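Local coordinates for protein probable acetyltransferase (Thermus thermophilus, PDB 3EXN) that probably transfers an acyl group from acetyl coenzyme A, which it binds, to an acceptor, as a member of the GCN5-related N-acetyltransferase family, at residues M7-L12 with L67-E72; A86-L91 with V120-A125. One frame throughout, in Å; residues are numbered along the deposited sequence.

How the contacts relate
Both contacts reach the same mixed sheet of the GNAT fold but do not touch: their centres lie about 27 Å apart and their nearest atoms about 9 Å. Contact 1 sits at the edge where strand 13-16 meets strand 62-69 and lays residues 9-12, near the start of the modelled chain, along the end of the latter, whereas contact 2 joins the central parallel strands 89-96 and 122-128 where they begin. Acetyl coenzyme A lies between them. The side chain of L67 in contact 1 is about 8 Å from the ligand and that of A125 in contact 2 about 4 Å, while L91 belongs to its pocket. Along the chain, contact 1 closes before contact 2 opens.

Contact 1: M7-L12 with L67-E72; sequences MHVLTL and LFLGQE
L69 lies under the bend of residues 9-12, and its CD2 methyl meets side chains from both ends of that bend. V9 runs past it in the opposite direction, CG1 coming to 3.9 Å from L69 CD2; with CG1 anti to the backbone N (chi1 169°), this methyl also comes near the G70 backbone. L12 instead slants across L69, and its CD1 approaches L69 CD2 to 3.7 Å. The same CD1 packs more loosely on L67 CB at 4.3 Å, so one branched leucine spans two residues of strand 62-69. V74, of the adjoining strand 72-81, also touches L12 and L69, and A109 of helix 105-115 touches L12 and L67. Cutting L69 back to an alanine here is likely to leave V9 CG1 and L12 CD1 without their shared apolar partner and open a gap beneath the bend.

The backbones meet more lightly. L12 CA lies 3.6 Å from F68 O in a CA-H...O contact, and a water links T11 O, to which it donates, with G70 N, from which it accepts, 3.0 Å each. G70 has a positive phi of 62°, suited to glycine, in the type II' hairpin turn from L69 to E72. Between these two segments, then, apolar packing, one water and a CA-H...O contact make the join, just before strand 13-16 enters the sheet.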
loop_
_atom_site.group_PDB
_atom_site.type_symbol
_atom_site.label_atom_id
_atom_site.label_comp_id
_atom_site.label_asym_id
_atom_site.label_seq_id
_atom_site.Cartn_x
_atom_site.Cartn_y
_atom_site.Cartn_z
HETATM N N MSE A 7 -11.223 -23.476 -6.045
HETATM C CA MSE A 7 -12.173 -22.313 -6.219
HETATM C C MSE A 7 -11.494 -20.946 -5.929
HETATM O O MSE A 7 -10.465 -20.865 -5.223
HETATM C CB MSE A 7 -13.395 -22.542 -5.331
HETATM C CG MSE A 7 -14.017 -23.954 -5.488
HETATM SE SE MSE A 7 -15.116 -24.346 -3.902
HETATM C CE MSE A 7 -15.958 -22.614 -3.945
ATOM N N HIS A 8 -12.027 -19.884 -6.530
ATOM C CA HIS A 8 -11.443 -18.560 -6.408
ATOM C C HIS A 8 -12.494 -17.537 -6.114
ATOM O O HIS A 8 -13.483 -17.423 -6.857
ATOM C CB HIS A 8 -10.749 -18.148 -7.703
ATOM C CG HIS A 8 -9.461 -18.864 -7.938
ATOM N ND1 HIS A 8 -8.238 -18.304 -7.643
ATOM C CD2 HIS A 8 -9.206 -20.104 -8.413
ATOM C CE1 HIS A 8 -7.280 -19.162 -7.948
ATOM N NE2 HIS A 8 -7.840 -20.262 -8.418
ATOM N N VAL A 9 -12.273 -16.790 -5.029
ATOM C CA VAL A 9 -12.947 -15.525 -4.813
ATOM C C VAL A 9 -12.223 -14.519 -5.738
ATOM O O VAL A 9 -10.951 -14.526 -5.856
ATOM C CB VAL A 9 -12.823 -15.040 -3.312
ATOM C CG1 VAL A 9 -13.295 -13.618 -3.158
ATOM C CG2 VAL A 9 -13.575 -15.961 -2.360
ATOM N N LEU A 10 -13.017 -13.635 -6.335
ATOM C CA LEU A 10 -12.532 -12.688 -7.345
ATOM C C LEU A 10 -12.486 -11.262 -6.826
ATOM O O LEU A 10 -11.556 -10.530 -7.184
ATOM C CB LEU A 10 -13.421 -12.723 -8.605
ATOM C CG LEU A 10 -13.543 -14.075 -9.310
ATOM C CD1 LEU A 10 -14.652 -13.982 -10.436
ATOM C CD2 LEU A 10 -12.213 -14.470 -9.844
ATOM N N THR A 11 -13.474 -10.860 -6.010
ATOM C CA THR A 11 -13.653 -9.468 -5.596
ATOM C C THR A 11 -12.863 -9.261 -4.305
ATOM O O THR A 11 -13.012 -10.008 -3.355
ATOM C CB THR A 11 -15.155 -9.118 -5.348
ATOM O OG1 THR A 11 -15.903 -9.292 -6.586
ATOM C CG2 THR A 11 -15.302 -7.664 -4.898
ATOM N N LEU A 12 -12.039 -8.223 -4.292
ATOM C CA LEU A 12 -11.113 -7.969 -3.202
ATOM C C LEU A 12 -11.799 -6.937 -2.344
ATOM O O LEU A 12 -12.168 -5.878 -2.864
ATOM C CB LEU A 12 -9.787 -7.421 -3.800
ATOM C CG LEU A 12 -8.540 -7.318 -2.971
ATOM C CD1 LEU A 12 -7.968 -8.697 -2.565
ATOM C CD2 LEU A 12 -7.572 -6.450 -3.749
ATOM N N LEU A 67 -6.412 -6.091 2.919
ATOM C CA LEU A 67 -7.010 -6.568 1.650
ATOM C C LEU A 67 -7.419 -8.001 1.808
ATOM O O LEU A 67 -6.607 -8.844 2.196
ATOM C CB LEU A 67 -6.048 -6.339 0.472
ATOM C CG LEU A 67 -5.464 -4.936 0.319
ATOM C CD1 LEU A 67 -4.509 -4.869 -0.885
ATOM C CD2 LEU A 67 -6.539 -3.880 0.187
ATOM N N PHE A 68 -8.719 -8.263 1.612
ATOM C CA PHE A 68 -9.283 -9.572 1.921
ATOM C C PHE A 68 -9.830 -10.237 0.683
ATOM O O PHE A 68 -10.512 -9.620 -0.115
ATOM C CB PHE A 68 -10.404 -9.492 2.978
ATOM C CG PHE A 68 -9.901 -9.438 4.420
ATOM C CD1 PHE A 68 -9.561 -10.597 5.123
ATOM C CD2 PHE A 68 -9.817 -8.215 5.078
ATOM C CE1 PHE A 68 -9.113 -10.542 6.457
ATOM C CE2 PHE A 68 -9.397 -8.135 6.455
ATOM C CZ PHE A 68 -9.021 -9.284 7.128
ATOM N N LEU A 69 -9.571 -11.524 0.575
ATOM C CA LEU A 69 -10.383 -12.387 -0.332
ATOM C C LEU A 69 -11.184 -13.301 0.585
ATOM O O LEU A 69 -10.649 -14.269 1.148
ATOM C CB LEU A 69 -9.501 -13.177 -1.292
ATOM C CG LEU A 69 -8.879 -12.426 -2.478
ATOM C CD1 LEU A 69 -7.948 -13.334 -3.252
ATOM C CD2 LEU A 69 -9.919 -11.780 -3.405
ATOM N N GLY A 70 -12.467 -12.990 0.745
ATOM C CA GLY A 70 -13.300 -13.671 1.746
ATOM C C GLY A 70 -12.719 -13.384 3.122
ATOM O O GLY A 70 -12.571 -12.224 3.476
ATOM N N GLN A 71 -12.361 -14.439 3.861
ATOM C CA GLN A 71 -11.745 -14.324 5.197
ATOM C C GLN A 71 -10.224 -14.271 5.219
ATOM O O GLN A 71 -9.615 -14.168 6.294
ATOM C CB GLN A 71 -12.161 -15.518 6.074
ATOM C CG GLN A 71 -13.610 -15.510 6.405
ATOM C CD GLN A 71 -14.000 -14.255 7.144
ATOM O OE1 GLN A 71 -14.484 -13.294 6.532
ATOM N NE2 GLN A 71 -13.770 -14.233 8.465
ATOM N N GLU A 72 -9.600 -14.359 4.052
ATOM C CA GLU A 72 -8.157 -14.473 4.003
ATOM C C GLU A 72 -7.524 -13.123 3.744
ATOM O O GLU A 72 -7.833 -12.498 2.733
ATOM C CB GLU A 72 -7.754 -15.466 2.914
ATOM C CG GLU A 72 -6.273 -15.905 2.998
ATOM C CD GLU A 72 -5.934 -16.756 4.238
ATOM O OE1 GLU A 72 -6.850 -17.328 4.882
ATOM O OE2 GLU A 72 -4.728 -16.852 4.569
HETATM O O HOH W 1 -14.133 -10.991 -0.698
#

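Contact 2: A86-L91 with V120-A125; sequences AEDATL and VRRLYA
V120 packs its CG1 methyl 4.1 Å from A89 CB. Next, R121 donates its backbone N to E87 O. Its bend at chi3 (71°) brings the guanidinium side-on to the D88 carboxylate: NE donates to the syn lone pair of OD1 at 2.7 Å, and NH1 to OD2 at 2.9 Å, nearly in the guanidinium plane. E87 CB covers one guanidinium face, with its carboxylate stacked 20° from parallel, a long electrostatic contact only. R122 NH2 lies above the opposite face, offset toward its rim, and R122 NE makes a long salt bridge to D88 OD1 at 4.0 Å. D88 is thus shared by two arginines, tightly by R121 and loosely by R122, while E87 adds its charge to R121.

From R122 onward the strands pair in parallel: A89 N donates to R122 O, Y124 N to A89 O, and L91 N to Y124 O. L123 CD1 lies 3.9 Å from CB of A89, which is small enough to admit this branch. Y124 lies on the other face, its ring edge toward A89 O, and a water links its OH to D88 OD2. A125 pairs with L91, both touched by F138.

This central parallel pair of the GNAT fold belongs to a beta-alpha-beta unit with helix 105-115 and leads toward the acetyl coenzyme A site. Opposite charges probably offset the guanidinium crowding at its mouth, where buried R122 N has no partner; backbone bonds carry the pairing inward.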
loop_
_atom_site.group_PDB
_atom_site.type_symbol
_atom_site.label_atom_id
_atom_site.label_comp_id
_atom_site.label_asym_id
_atom_site.label_seq_id
_atom_site.Cartn_x
_atom_site.Cartn_y
_atom_site.Cartn_z
ATOM N N ALA A 86 -2.740 19.745 0.342
ATOM C CA ALA A 86 -4.054 19.584 0.931
ATOM C C ALA A 86 -5.036 18.870 0.009
ATOM O O ALA A 86 -5.857 18.081 0.498
ATOM C CB ALA A 86 -4.627 20.990 1.305
ATOM N N GLU A 87 -4.955 19.178 -1.304
ATOM C CA GLU A 87 -5.886 18.648 -2.328
ATOM C C GLU A 87 -5.526 17.279 -2.914
ATOM O O GLU A 87 -6.296 16.728 -3.717
ATOM C CB GLU A 87 -5.962 19.601 -3.508
ATOM C CG GLU A 87 -6.250 21.030 -3.117
ATOM C CD GLU A 87 -5.009 21.868 -2.817
ATOM O OE1 GLU A 87 -4.006 21.328 -2.288
ATOM O OE2 GLU A 87 -5.062 23.095 -3.093
ATOM N N ASP A 88 -4.339 16.776 -2.567
ATOM C CA ASP A 88 -3.837 15.505 -3.115
ATOM C C ASP A 88 -3.850 14.370 -2.096
ATOM O O ASP A 88 -4.341 14.522 -0.963
ATOM C CB ASP A 88 -2.410 15.703 -3.640
ATOM C CG ASP A 88 -2.298 16.874 -4.552
ATOM O OD1 ASP A 88 -3.304 17.212 -5.196
ATOM O OD2 ASP A 88 -1.212 17.449 -4.621
ATOM N N ALA A 89 -3.343 13.217 -2.534
ATOM C CA ALA A 89 -3.179 12.009 -1.694
ATOM C C ALA A 89 -1.902 11.318 -2.120
ATOM O O ALA A 89 -1.480 11.470 -3.257
ATOM C CB ALA A 89 -4.394 11.047 -1.863
ATOM N N THR A 90 -1.336 10.464 -1.237
ATOM C CA THR A 90 -0.111 9.754 -1.579
ATOM C C THR A 90 -0.257 8.364 -1.055
ATOM O O THR A 90 -0.628 8.165 0.104
ATOM C CB THR A 90 1.140 10.395 -0.931
ATOM O OG1 THR A 90 1.354 11.702 -1.460
ATOM C CG2 THR A 90 2.415 9.551 -1.126
ATOM N N LEU A 91 0.029 7.408 -1.922
ATOM C CA LEU A 91 0.084 5.998 -1.556
ATOM C C LEU A 91 1.539 5.723 -1.103
ATOM O O LEU A 91 2.495 5.879 -1.878
ATOM C CB LEU A 91 -0.327 5.101 -2.772
ATOM C CG LEU A 91 -0.282 3.562 -2.596
ATOM C CD1 LEU A 91 -1.413 3.151 -1.755
ATOM C CD2 LEU A 91 -0.367 2.909 -4.020
ATOM N N VAL A 120 -10.584 14.483 -4.391
ATOM C CA VAL A 120 -9.117 14.526 -4.450
ATOM C C VAL A 120 -8.619 14.768 -5.880
ATOM O O VAL A 120 -9.163 14.225 -6.837
ATOM C CB VAL A 120 -8.496 13.180 -3.957
ATOM C CG1 VAL A 120 -7.012 13.155 -4.204
ATOM C CG2 VAL A 120 -8.822 12.928 -2.508
ATOM N N ARG A 121 -7.532 15.522 -5.987
ATOM C CA ARG A 121 -7.004 16.046 -7.243
ATOM C C ARG A 121 -6.022 15.126 -7.958
ATOM O O ARG A 121 -6.251 14.777 -9.113
ATOM C CB ARG A 121 -6.381 17.428 -6.963
ATOM C CG ARG A 121 -5.705 18.143 -8.131
ATOM C CD ARG A 121 -5.071 19.477 -7.692
ATOM N NE ARG A 121 -3.883 19.307 -6.853
ATOM C CZ ARG A 121 -3.206 20.306 -6.296
ATOM N NH1 ARG A 121 -2.138 20.042 -5.552
ATOM N NH2 ARG A 121 -3.576 21.578 -6.486
ATOM N N ARG A 122 -4.914 14.760 -7.301
ATOM C CA ARG A 122 -3.886 13.854 -7.857
ATOM C C ARG A 122 -3.554 12.805 -6.830
ATOM O O ARG A 122 -3.588 13.098 -5.639
ATOM C CB ARG A 122 -2.540 14.554 -8.136
ATOM C CG ARG A 122 -2.617 15.917 -8.770
ATOM C CD ARG A 122 -1.336 16.689 -8.597
ATOM N NE ARG A 122 -1.598 18.119 -8.644
ATOM C CZ ARG A 122 -1.934 18.796 -9.739
ATOM N NH1 ARG A 122 -2.051 18.182 -10.921
ATOM N NH2 ARG A 122 -2.146 20.110 -9.664
ATOM N N LEU A 123 -3.136 11.638 -7.318
ATOM C CA LEU A 123 -2.697 10.505 -6.461
ATOM C C LEU A 123 -1.229 10.234 -6.742
ATOM O O LEU A 123 -0.859 9.831 -7.839
ATOM C CB LEU A 123 -3.555 9.268 -6.754
ATOM C CG LEU A 123 -3.224 8.013 -5.944
ATOM C CD1 LEU A 123 -3.296 8.294 -4.458
ATOM C CD2 LEU A 123 -4.179 6.851 -6.322
ATOM N N TYR A 124 -0.390 10.435 -5.722
ATOM C CA TYR A 124 1.038 10.172 -5.844
ATOM C C TYR A 124 1.277 8.774 -5.313
ATOM O O TYR A 124 0.444 8.288 -4.575
ATOM C CB TYR A 124 1.836 11.155 -4.997
ATOM C CG TYR A 124 1.920 12.593 -5.582
ATOM C CD1 TYR A 124 3.034 13.009 -6.319
ATOM C CD2 TYR A 124 0.895 13.523 -5.372
ATOM C CE1 TYR A 124 3.121 14.337 -6.842
ATOM C CE2 TYR A 124 0.970 14.826 -5.904
ATOM C CZ TYR A 124 2.091 15.216 -6.636
ATOM O OH TYR A 124 2.183 16.518 -7.150
ATOM N N ALA A 125 2.410 8.201 -5.706
ATOM C CA ALA A 125 2.946 6.914 -5.190
ATOM C C ALA A 125 4.451 7.121 -4.977
ATOM O O ALA A 125 5.122 7.694 -5.844
ATOM C CB ALA A 125 2.688 5.826 -6.208
HETATM O O HOH W 2 0.993 18.353 -5.238
#